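Local coordinates for protein gamma-D-glutamyl-L-lysine dipeptidyl-peptidase (Bacillus cereus ATCC 10987, PDB 3H41) that probably cleaves gamma-D-glutamyl-L-lysine bonds in the peptides of bacterial cell walls, releasing L-Ala-D-Glu as an NlpC/P60 cysteine peptidase of the C40 family, at residues T89-N92 with Y96-W99; A16-A21 with V82-Q87; T176-R179 with I184-P187; I193-M198 with Y224-I229. All coordinates share one frame; numbering follows the deposited sequence.

Overall arrangement
Interactions 1 and 2 belong to the first SH3-like domain, their centres about 7 Å apart; Tyr96 O accepts from Val84 N (2.8 Å), joining neighbouring strands of one sheet. Interaction 1 supplies Tyr96 to the alanine end of the bound L-Ala-D-Glu, while Leu18 of interaction 2 lies about 9 Å from that alanine, side chain to ligand. Interaction 4 is inside the NlpC/P60 domain, its centre about 22 Å from that of interaction 2, yet Lys225 NZ reaches Gly86 O at 3.1 Å. Interaction 3 joins the second SH3-like domain to the loop before helix 189-197, and its Ile184 CG2 packs on His227 C of interaction 4 at 3.5 Å.

Interaction 1: T89-N92 with Y96-W99; sequences TPRN and YPGW
Arg91 and Tyr96 meet with their flat groups almost perpendicular, the guanidinium and phenol planes 88° apart. The Tyr96 hydroxyl lies at the guanidinium edge, in its plane, where Arg91 NH1 makes a weak hydrogen bond to Tyr96 OH (3.1 Å) that is bent to 126° at the hydrogen. Pro97 covers one guanidinium face instead: its CG lies 3.8 Å from Arg91 NH2, nearer the rim of the group than its middle. A bend at chi3 of Arg91 turns the end of the chain over the proline. Thr89 crosses Tyr96 at about a right angle, with CG2 3.6 Å from Tyr96 CD2 and CB 3.7 Å from the same carbon.

Thr89 to Asn92 form a type I turn in the loop joining antiparallel strands 79-84 and 96-101 of a bacterial SH3-like domain. Within this turn Thr89 OG1 lies anti to its own backbone nitrogen (chi1 168°) and accepts from Arg91 N at 3.0 Å, closing an ST turn. The polar ends have other partners: Arg91 NH1 forms a salt bridge with Glu61, and Tyr96 OH is hydrogen-bonded to Asp234. Tyr96, Glu61 and Asp234 all bind substrate, and the Tyr96 side chain touches the alanine of the bound dipeptide.

Interaction 2: A16-A21 with V82-Q87; sequences ATLWTA and VLVHGQ
Leu18 reaches from strand 15-19 toward Val82 and Val84 on strand 79-84, and one of its methyls does nearly all the touching. Its CB points toward the opposing strand. With chi1 at -81°, CG lies anti to the carbonyl carbon and comes within 4.3 Å of Val82 CG2. The branches then part: CD1 stays back, 4.5 Å from Val84 CG2, whereas CD2 runs forward and meets both valines. There it packs against Val82 CG2 at 3.6 Å and against Val84 CG2 at 3.4 Å, the latter closer than ordinary van der Waals contact.

The two valine methyls are themselves 4.3 Å apart, CG2 of Val82 to CG2 of Val84, and form a shallow pair for the leucine tip. Leu83 between them points away; Val84 faces Leu18 directly, and Val82 contributes its CG2 from the flank. The leucine chain crosses Val82 at about a right angle.

More apolar groups enclose the spot: Val82 also packs on Val70 and Met100, and Val84 on Ala64. Beyond Val84 the chain folds into a type II turn to Gln87, with Gly86 at a positive phi of 90°. Gln87 bonds to Thr62 and to Gln63 O. The backbone of Leu18 pairs with Glu61 and Thr62, and its side chain lies about 4 Å from that of Glu61, a substrate-binding residue. Apolar side chains packed between a two-stranded ribbon, 15-19 with 60-65, and a larger antiparallel sheet are typical of the core of a small SH3-like beta barrel.

Interaction 3: T176-R179 with I184-P187; sequences TFYR and IPTP
Ile184 lays its CG1 over one face of the Tyr178 ring in a CH-pi contact, 3.7 Å from the ring centroid and only 14° off the normal. The same carbon is 3.7 Å from Tyr178 CG, so it rides above the half of the ring nearer CB. The other branch covers the phenolic half, with Ile184 CG2 4.0 Å from Tyr178 CZ. Pro185 adds a third carbon, its CD approaching Tyr178 CE1 obliquely at 3.5 Å.

The isoleucine spans the ring because CG2 lies anti to its backbone nitrogen while CG1 lies anti to the carbonyl carbon (chi1 -64°). Tyr178 closes strand 175-178, an outer strand of the second SH3-like domain. Its backbone pairs with Phe119, and its side chain also packs on Phe119 and Leu121. Ile184 in turn rests against His227 and Gly228, and Pro187 against His227, so the loop before helix 189-197 packs against the turn that ends helix 218-225. Between these two segments the join is carbon against carbon and carbon against pi cloud, which implies cohesion by dispersion and by burial of apolar surface rather than by directed polar bonds.

Interaction 4: I193-M198 with Y224-I229; sequences INTGKM and YKSHGI
One short hydrogen bond, from His227 NE2 to Thr195 OG1 at 2.7 Å, carries almost the whole contact between two segments whose backbones stay far apart: the nearest pair of CA atoms, those of Thr195 and Ser226, is separated by 9.1 Å. The side chains come from opposite directions, and the hydroxyl oxygen sits at the imidazole edge, just 2° out of the ring plane. With chi1 at -67°, Thr195 OG1 is turned back along its helix, where it is also hydrogen-bonded to Asp191 O one turn earlier. With the threonine proton probably given to that carbonyl, NE2 acts as the donor here. Gripped by both partners, the hydroxyl has little freedom to rotate. Beside this bond, Thr195 CG2 makes only a loose approach to Ser226 OG, 4.4 Å away; that serine hydroxyl bonds to Tyr144 OH and to Ile223 O.

His227 is held by the way its own helix finishes. Helix 218-225, which follows the probable nucleophile Cys216 of the NlpC/P60 domain, is ended by a Schellman motif: Ile229 N reaches Tyr224 O at 3.0 Å, and Gly228 N bonds to Lys225 O at the same length. Gly228 is the C-prime residue, with phi at 86°. Tyr224 O also accepts from His227 N, the two donors arriving from opposite faces of the carbonyl plane. The side chains of Asp191 and Leu192 also touch His227, while Ile193 on helix 189-197 packs against Met272 and Ile274 of strand 267-275.

Interaction 1: T89-N92 with Y96-W99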
loop_
_atom_site.group_PDB
_atom_site.type_symbol
_atom_site.label_atom_id
_atom_site.label_comp_id
_atom_site.label_asym_id
_atom_site.label_seq_id
_atom_site.Cartn_x
_atom_site.Cartn_y
_atom_site.Cartn_z
ATOM N N THR A 89 7.032 10.225 -5.550
ATOM C CA THR A 89 6.724 11.460 -4.855
ATOM C C THR A 89 7.623 12.571 -5.411
ATOM O O THR A 89 8.787 12.318 -5.719
ATOM C CB THR A 89 6.944 11.343 -3.338
ATOM O OG1 THR A 89 6.907 12.649 -2.742
ATOM C CG2 THR A 89 8.258 10.599 -2.991
ATOM N N PRO A 90 7.085 13.790 -5.544
ATOM C CA PRO A 90 7.960 14.915 -5.929
ATOM C C PRO A 90 9.007 15.256 -4.873
ATOM O O PRO A 90 9.918 16.022 -5.170
ATOM C CB PRO A 90 6.991 16.102 -6.091
ATOM C CG PRO A 90 5.787 15.731 -5.305
ATOM C CD PRO A 90 5.689 14.205 -5.390
ATOM N N ARG A 91 8.864 14.734 -3.657
ATOM C CA ARG A 91 9.808 15.017 -2.557
ATOM C C ARG A 91 11.205 14.415 -2.773
ATOM O O ARG A 91 12.200 14.904 -2.212
ATOM C CB ARG A 91 9.208 14.534 -1.217
ATOM C CG ARG A 91 7.847 15.180 -0.913
ATOM C CD ARG A 91 7.129 14.452 0.240
ATOM N NE ARG A 91 7.931 14.491 1.456
ATOM C CZ ARG A 91 7.711 13.752 2.542
ATOM N NH1 ARG A 91 6.695 12.888 2.591
ATOM N NH2 ARG A 91 8.504 13.889 3.592
ATOM N N ASN A 92 11.292 13.351 -3.562
ATOM C CA ASN A 92 12.534 12.618 -3.747
ATOM C C ASN A 92 12.460 11.746 -4.985
ATOM O O ASN A 92 11.540 10.954 -5.155
ATOM C CB ASN A 92 12.871 11.744 -2.546
ATOM C CG ASN A 92 14.311 11.216 -2.595
ATOM O OD1 ASN A 92 14.620 10.299 -3.332
ATOM N ND2 ASN A 92 15.177 11.790 -1.792
ATOM N N TYR A 96 10.085 7.116 -1.690
ATOM C CA TYR A 96 9.310 7.792 -0.656
ATOM C C TYR A 96 10.071 7.758 0.638
ATOM O O TYR A 96 10.451 6.687 1.111
ATOM C CB TYR A 96 7.908 7.152 -0.470
ATOM C CG TYR A 96 6.918 8.173 0.030
ATOM C CD1 TYR A 96 6.930 8.572 1.350
ATOM C CD2 TYR A 96 5.999 8.785 -0.824
ATOM C CE1 TYR A 96 6.069 9.505 1.809
ATOM C CE2 TYR A 96 5.120 9.754 -0.353
ATOM C CZ TYR A 96 5.173 10.109 0.982
ATOM O OH TYR A 96 4.358 11.069 1.533
ATOM N N PRO A 97 10.320 8.935 1.225
ATOM C CA PRO A 97 11.168 8.978 2.401
ATOM C C PRO A 97 10.439 8.749 3.718
ATOM O O PRO A 97 9.268 9.100 3.867
ATOM C CB PRO A 97 11.720 10.377 2.347
ATOM C CG PRO A 97 10.571 11.167 1.841
ATOM C CD PRO A 97 9.989 10.290 0.752
ATOM N N GLY A 98 11.151 8.173 4.669
ATOM C CA GLY A 98 10.678 8.104 6.032
ATOM C C GLY A 98 11.551 7.243 6.911
ATOM O O GLY A 98 12.444 6.603 6.441
ATOM N N TRP A 99 11.242 7.231 8.198
ATOM C CA TRP A 99 12.039 6.551 9.213
ATOM C C TRP A 99 11.360 5.278 9.690
ATOM O O TRP A 99 10.129 5.238 9.907
ATOM C CB TRP A 99 12.275 7.492 10.403
ATOM C CG TRP A 99 13.111 8.675 10.080
ATOM C CD1 TRP A 99 12.699 9.871 9.578
ATOM C CD2 TRP A 99 14.531 8.794 10.295
ATOM N NE1 TRP A 99 13.792 10.714 9.419
ATOM C CE2 TRP A 99 14.919 10.077 9.863
ATOM C CE3 TRP A 99 15.505 7.925 10.787
ATOM C CZ2 TRP A 99 16.241 10.525 9.925
ATOM C CZ3 TRP A 99 16.829 8.370 10.845
ATOM C CH2 TRP A 99 17.181 9.653 10.419
#

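Interaction 2: A16-A21 with V82-Q87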
loop_
_atom_site.group_PDB
_atom_site.type_symbol
_atom_site.label_atom_id
_atom_site.label_comp_id
_atom_site.label_asym_id
_atom_site.label_seq_id
_atom_site.Cartn_x
_atom_site.Cartn_y
_atom_site.Cartn_z
ATOM N N ALA A 16 5.994 -2.536 6.801
ATOM C CA ALA A 16 6.730 -1.568 7.626
ATOM C C ALA A 16 6.074 -0.197 7.537
ATOM O O ALA A 16 5.758 0.286 6.467
ATOM C CB ALA A 16 8.182 -1.454 7.206
ATOM N N THR A 17 5.961 0.457 8.689
ATOM C CA THR A 17 5.393 1.788 8.774
ATOM C C THR A 17 6.550 2.765 8.908
ATOM O O THR A 17 7.427 2.574 9.759
ATOM C CB THR A 17 4.487 1.827 9.997
ATOM O OG1 THR A 17 3.447 0.855 9.806
ATOM C CG2 THR A 17 3.852 3.217 10.173
ATOM N N LEU A 18 6.560 3.762 8.022
ATOM C CA LEU A 18 7.580 4.773 8.003
ATOM C C LEU A 18 7.087 6.063 8.686
ATOM O O LEU A 18 5.982 6.553 8.422
ATOM C CB LEU A 18 7.999 5.068 6.564
ATOM C CG LEU A 18 9.015 4.049 5.986
ATOM C CD1 LEU A 18 8.380 2.689 5.783
ATOM C CD2 LEU A 18 9.552 4.630 4.666
ATOM N N TRP A 19 7.943 6.602 9.533
ATOM C CA TRP A 19 7.621 7.744 10.427
ATOM C C TRP A 19 8.292 9.014 9.900
ATOM O O TRP A 19 9.326 8.926 9.246
ATOM C CB TRP A 19 8.072 7.439 11.875
ATOM C CG TRP A 19 7.262 6.318 12.457
ATOM C CD1 TRP A 19 7.355 5.009 12.107
ATOM C CD2 TRP A 19 6.167 6.396 13.399
ATOM N NE1 TRP A 19 6.430 4.266 12.767
ATOM C CE2 TRP A 19 5.686 5.080 13.580
ATOM C CE3 TRP A 19 5.584 7.432 14.145
ATOM C CZ2 TRP A 19 4.618 4.769 14.451
ATOM C CZ3 TRP A 19 4.528 7.135 14.984
ATOM C CH2 TRP A 19 4.064 5.807 15.152
ATOM N N THR A 20 7.712 10.179 10.201
ATOM C CA THR A 20 8.285 11.443 9.796
ATOM C C THR A 20 9.516 11.771 10.633
ATOM O O THR A 20 10.286 12.610 10.257
ATOM C CB THR A 20 7.277 12.596 9.962
ATOM O OG1 THR A 20 6.815 12.621 11.326
ATOM C CG2 THR A 20 6.105 12.402 8.992
ATOM N N ALA A 21 9.707 11.116 11.770
ATOM C CA ALA A 21 10.908 11.306 12.575
ATOM C C ALA A 21 11.166 9.997 13.246
ATOM O O ALA A 21 10.221 9.250 13.464
ATOM C CB ALA A 21 10.700 12.418 13.641
ATOM N N VAL A 82 14.946 5.808 5.037
ATOM C CA VAL A 82 14.938 5.020 3.794
ATOM C C VAL A 82 14.133 5.733 2.733
ATOM O O VAL A 82 13.319 6.609 3.040
ATOM C CB VAL A 82 14.432 3.552 4.017
ATOM C CG1 VAL A 82 15.171 2.889 5.156
ATOM C CG2 VAL A 82 12.921 3.478 4.310
ATOM N N LEU A 83 14.439 5.434 1.479
ATOM C CA LEU A 83 13.615 5.833 0.354
ATOM C C LEU A 83 12.973 4.570 -0.239
ATOM O O LEU A 83 13.676 3.654 -0.699
ATOM C CB LEU A 83 14.446 6.558 -0.726
ATOM C CG LEU A 83 15.317 7.699 -0.196
ATOM C CD1 LEU A 83 16.155 8.315 -1.352
ATOM C CD2 LEU A 83 14.452 8.754 0.512
ATOM N N VAL A 84 11.642 4.534 -0.241
ATOM C CA VAL A 84 10.902 3.378 -0.711
ATOM C C VAL A 84 10.752 3.416 -2.213
ATOM O O VAL A 84 10.109 4.304 -2.791
ATOM C CB VAL A 84 9.493 3.271 -0.049
ATOM C CG1 VAL A 84 8.743 1.995 -0.578
ATOM C CG2 VAL A 84 9.590 3.280 1.528
ATOM N N HIS A 85 11.349 2.442 -2.872
ATOM C CA HIS A 85 11.296 2.404 -4.323
ATOM C C HIS A 85 9.864 2.016 -4.700
ATOM O O HIS A 85 9.222 1.182 -4.031
ATOM C CB HIS A 85 12.242 1.328 -4.878
ATOM C CG HIS A 85 13.700 1.555 -4.579
ATOM N ND1 HIS A 85 14.705 0.859 -5.228
ATOM C CD2 HIS A 85 14.323 2.398 -3.725
ATOM C CE1 HIS A 85 15.880 1.268 -4.781
ATOM N NE2 HIS A 85 15.678 2.186 -3.852
ATOM N N GLY A 86 9.376 2.625 -5.765
ATOM C CA GLY A 86 8.082 2.255 -6.320
ATOM C C GLY A 86 6.917 3.026 -5.751
ATOM O O GLY A 86 5.770 2.730 -6.077
ATOM N N GLN A 87 7.221 4.038 -4.934
ATOM C CA GLN A 87 6.223 4.936 -4.411
ATOM C C GLN A 87 6.580 6.347 -4.830
ATOM O O GLN A 87 7.283 7.065 -4.119
ATOM C CB GLN A 87 6.112 4.779 -2.895
ATOM C CG GLN A 87 5.533 3.412 -2.493
ATOM C CD GLN A 87 5.136 3.352 -1.025
ATOM O OE1 GLN A 87 5.234 4.351 -0.302
ATOM N NE2 GLN A 87 4.718 2.165 -0.567
#

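Interaction 3: T176-R179 with I184-P187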
loop_
_atom_site.group_PDB
_atom_site.type_symbol
_atom_site.label_atom_id
_atom_site.label_comp_id
_atom_site.label_asym_id
_atom_site.label_seq_id
_atom_site.Cartn_x
_atom_site.Cartn_y
_atom_site.Cartn_z
ATOM N N THR A 176 -1.328 -14.824 -7.732
ATOM C CA THR A 176 -1.241 -14.903 -9.186
ATOM C C THR A 176 0.224 -14.747 -9.550
ATOM O O THR A 176 0.883 -13.928 -8.918
ATOM C CB THR A 176 -1.992 -13.684 -9.787
ATOM O OG1 THR A 176 -3.380 -13.730 -9.403
ATOM C CG2 THR A 176 -1.854 -13.614 -11.301
ATOM N N PHE A 177 0.731 -15.418 -10.578
ATOM C CA PHE A 177 2.098 -15.070 -10.955
ATOM C C PHE A 177 2.193 -14.252 -12.223
ATOM O O PHE A 177 1.305 -14.285 -13.072
ATOM C CB PHE A 177 3.093 -16.244 -10.899
ATOM C CG PHE A 177 3.106 -17.108 -12.104
ATOM C CD1 PHE A 177 3.935 -16.810 -13.167
ATOM C CD2 PHE A 177 2.319 -18.255 -12.145
ATOM C CE1 PHE A 177 3.971 -17.618 -14.276
ATOM C CE2 PHE A 177 2.342 -19.081 -13.247
ATOM C CZ PHE A 177 3.174 -18.769 -14.320
ATOM N N TYR A 178 3.252 -13.464 -12.275
ATOM C CA TYR A 178 3.516 -12.523 -13.364
ATOM C C TYR A 178 5.016 -12.458 -13.644
ATOM O O TYR A 178 5.828 -12.642 -12.732
ATOM C CB TYR A 178 3.049 -11.113 -12.983
ATOM C CG TYR A 178 1.556 -10.906 -12.743
ATOM C CD1 TYR A 178 0.637 -10.955 -13.794
ATOM C CD2 TYR A 178 1.084 -10.562 -11.477
ATOM C CE1 TYR A 178 -0.737 -10.736 -13.569
ATOM C CE2 TYR A 178 -0.260 -10.319 -11.247
ATOM C CZ TYR A 178 -1.162 -10.396 -12.302
ATOM O OH TYR A 178 -2.480 -10.132 -12.042
ATOM N N ARG A 179 5.390 -12.137 -14.890
ATOM C CA ARG A 179 6.803 -12.063 -15.287
ATOM C C ARG A 179 7.504 -10.849 -14.685
ATOM O O ARG A 179 8.688 -10.918 -14.332
ATOM C CB ARG A 179 6.920 -12.056 -16.821
ATOM C CG ARG A 179 6.120 -13.175 -17.488
ATOM N N ILE A 184 2.230 -7.174 -16.053
ATOM C CA ILE A 184 0.902 -7.345 -15.506
ATOM C C ILE A 184 -0.014 -6.807 -16.584
ATOM O O ILE A 184 0.230 -5.756 -17.115
ATOM C CB ILE A 184 0.698 -6.622 -14.156
ATOM C CG1 ILE A 184 1.611 -7.231 -13.098
ATOM C CG2 ILE A 184 -0.781 -6.703 -13.737
ATOM C CD1 ILE A 184 1.680 -6.402 -11.790
ATOM N N PRO A 185 -1.033 -7.564 -16.957
ATOM C CA PRO A 185 -1.884 -7.066 -18.024
ATOM C C PRO A 185 -2.555 -5.759 -17.680
ATOM O O PRO A 185 -2.848 -5.483 -16.488
ATOM C CB PRO A 185 -2.906 -8.156 -18.164
ATOM C CG PRO A 185 -2.188 -9.411 -17.671
ATOM C CD PRO A 185 -1.403 -8.927 -16.545
ATOM N N THR A 186 -2.843 -4.976 -18.713
ATOM C CA THR A 186 -3.587 -3.726 -18.539
ATOM C C THR A 186 -4.993 -3.978 -18.061
ATOM O O THR A 186 -5.725 -4.753 -18.664
ATOM C CB THR A 186 -3.642 -2.919 -19.845
ATOM O OG1 THR A 186 -2.305 -2.621 -20.223
ATOM C CG2 THR A 186 -4.359 -1.572 -19.628
ATOM N N PRO A 187 -5.379 -3.354 -16.939
ATOM C CA PRO A 187 -6.700 -3.679 -16.380
ATOM C C PRO A 187 -7.831 -2.993 -17.129
ATOM O O PRO A 187 -7.658 -1.927 -17.640
ATOM C CB PRO A 187 -6.629 -3.113 -14.932
ATOM C CG PRO A 187 -5.634 -1.979 -15.048
ATOM C CD PRO A 187 -4.594 -2.454 -16.071
#

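Interaction 4: I193-M198 with Y224-I229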
loop_
_atom_site.group_PDB
_atom_site.type_symbol
_atom_site.label_atom_id
_atom_site.label_comp_id
_atom_site.label_asym_id
_atom_site.label_seq_id
_atom_site.Cartn_x
_atom_site.Cartn_y
_atom_site.Cartn_z
ATOM N N ILE A 193 -12.217 -1.878 -9.916
ATOM C CA ILE A 193 -13.348 -1.711 -9.052
ATOM C C ILE A 193 -13.510 -2.963 -8.202
ATOM O O ILE A 193 -13.680 -2.883 -6.980
ATOM C CB ILE A 193 -14.640 -1.359 -9.869
ATOM C CG1 ILE A 193 -14.441 0.023 -10.519
ATOM C CG2 ILE A 193 -15.877 -1.431 -8.970
ATOM C CD1 ILE A 193 -15.524 0.465 -11.497
ATOM N N ASN A 194 -13.373 -4.111 -8.852
ATOM C CA ASN A 194 -13.539 -5.368 -8.190
ATOM C C ASN A 194 -12.457 -5.535 -7.147
ATOM O O ASN A 194 -12.726 -6.033 -6.026
ATOM C CB ASN A 194 -13.583 -6.522 -9.220
ATOM C CG ASN A 194 -14.957 -6.644 -9.849
ATOM O OD1 ASN A 194 -15.968 -6.353 -9.194
ATOM N ND2 ASN A 194 -15.002 -6.990 -11.126
ATOM N N THR A 195 -11.258 -5.067 -7.479
ATOM C CA THR A 195 -10.156 -5.060 -6.517
ATOM C C THR A 195 -10.505 -4.245 -5.272
ATOM O O THR A 195 -10.421 -4.730 -4.158
ATOM C CB THR A 195 -8.830 -4.582 -7.150
ATOM O OG1 THR A 195 -8.386 -5.562 -8.114
ATOM C CG2 THR A 195 -7.742 -4.405 -6.068
ATOM N N GLY A 196 -10.944 -3.017 -5.473
ATOM C CA GLY A 196 -11.371 -2.163 -4.371
ATOM C C GLY A 196 -12.451 -2.760 -3.532
ATOM O O GLY A 196 -12.380 -2.695 -2.293
ATOM N N LYS A 197 -13.460 -3.337 -4.187
ATOM C CA LYS A 197 -14.568 -3.999 -3.481
ATOM C C LYS A 197 -14.173 -5.090 -2.534
ATOM O O LYS A 197 -14.881 -5.302 -1.524
ATOM C CB LYS A 197 -15.660 -4.499 -4.445
ATOM C CG LYS A 197 -16.451 -3.383 -5.149
ATOM C CD LYS A 197 -17.448 -3.955 -6.158
ATOM C CE LYS A 197 -18.383 -2.907 -6.752
ATOM N NZ LYS A 197 -19.374 -3.513 -7.741
HETATM N N MSE A 198 -13.049 -5.773 -2.801
HETATM C CA MSE A 198 -12.580 -6.801 -1.876
HETATM C C MSE A 198 -12.344 -6.249 -0.481
HETATM O O MSE A 198 -12.409 -7.005 0.502
HETATM C CB MSE A 198 -11.293 -7.468 -2.375
HETATM C CG MSE A 198 -11.427 -8.161 -3.756
HETATM SE SE MSE A 198 -9.854 -9.349 -3.955
HETATM C CE MSE A 198 -8.473 -8.125 -3.561
ATOM N N TYR A 224 -4.045 0.532 -8.271
ATOM C CA TYR A 224 -3.393 0.703 -9.584
ATOM C C TYR A 224 -2.088 -0.065 -9.699
ATOM O O TYR A 224 -1.862 -0.705 -10.719
ATOM C CB TYR A 224 -3.220 2.183 -9.921
ATOM C CG TYR A 224 -4.439 2.745 -10.600
ATOM C CD1 TYR A 224 -4.560 2.690 -12.020
ATOM C CD2 TYR A 224 -5.485 3.310 -9.891
ATOM C CE1 TYR A 224 -5.652 3.180 -12.659
ATOM C CE2 TYR A 224 -6.606 3.803 -10.552
ATOM C CZ TYR A 224 -6.663 3.737 -11.946
ATOM O OH TYR A 224 -7.746 4.195 -12.641
ATOM N N LYS A 225 -1.266 -0.040 -8.653
ATOM C CA LYS A 225 0.049 -0.650 -8.693
ATOM C C LYS A 225 -0.037 -2.161 -8.880
ATOM O O LYS A 225 0.749 -2.754 -9.649
ATOM C CB LYS A 225 0.825 -0.340 -7.427
ATOM C CG LYS A 225 2.241 -0.894 -7.504
ATOM C CD LYS A 225 3.298 -0.006 -6.930
ATOM C CE LYS A 225 4.658 -0.713 -6.907
ATOM N NZ LYS A 225 5.506 -0.334 -5.720
ATOM N N SER A 226 -1.028 -2.757 -8.222
ATOM C CA SER A 226 -1.274 -4.214 -8.310
ATOM C C SER A 226 -1.734 -4.669 -9.682
ATOM O O SER A 226 -1.712 -5.877 -9.976
ATOM C CB SER A 226 -2.282 -4.644 -7.244
ATOM O OG SER A 226 -3.617 -4.211 -7.514
ATOM N N HIS A 227 -2.180 -3.719 -10.502
ATOM C CA HIS A 227 -2.604 -3.959 -11.876
ATOM C C HIS A 227 -1.611 -3.359 -12.886
ATOM O O HIS A 227 -1.963 -3.104 -14.068
ATOM C CB HIS A 227 -4.018 -3.397 -12.096
ATOM C CG HIS A 227 -5.077 -4.196 -11.409
ATOM N ND1 HIS A 227 -5.539 -5.394 -11.913
ATOM C CD2 HIS A 227 -5.723 -4.010 -10.231
ATOM C CE1 HIS A 227 -6.461 -5.884 -11.103
ATOM N NE2 HIS A 227 -6.584 -5.074 -10.066
ATOM N N GLY A 228 -0.384 -3.151 -12.429
ATOM C CA GLY A 228 0.748 -2.769 -13.308
ATOM C C GLY A 228 0.919 -1.283 -13.610
ATOM O O GLY A 228 1.739 -0.904 -14.441
ATOM N N ILE A 229 0.157 -0.435 -12.940
ATOM C CA ILE A 229 0.207 1.032 -13.208
ATOM C C ILE A 229 0.661 1.751 -11.941
ATOM O O ILE A 229 -0.038 1.763 -10.934
ATOM C CB ILE A 229 -1.153 1.556 -13.689
ATOM C CG1 ILE A 229 -1.590 0.815 -14.947
ATOM C CG2 ILE A 229 -1.081 3.085 -13.906
ATOM C CD1 ILE A 229 -2.916 1.227 -15.491
#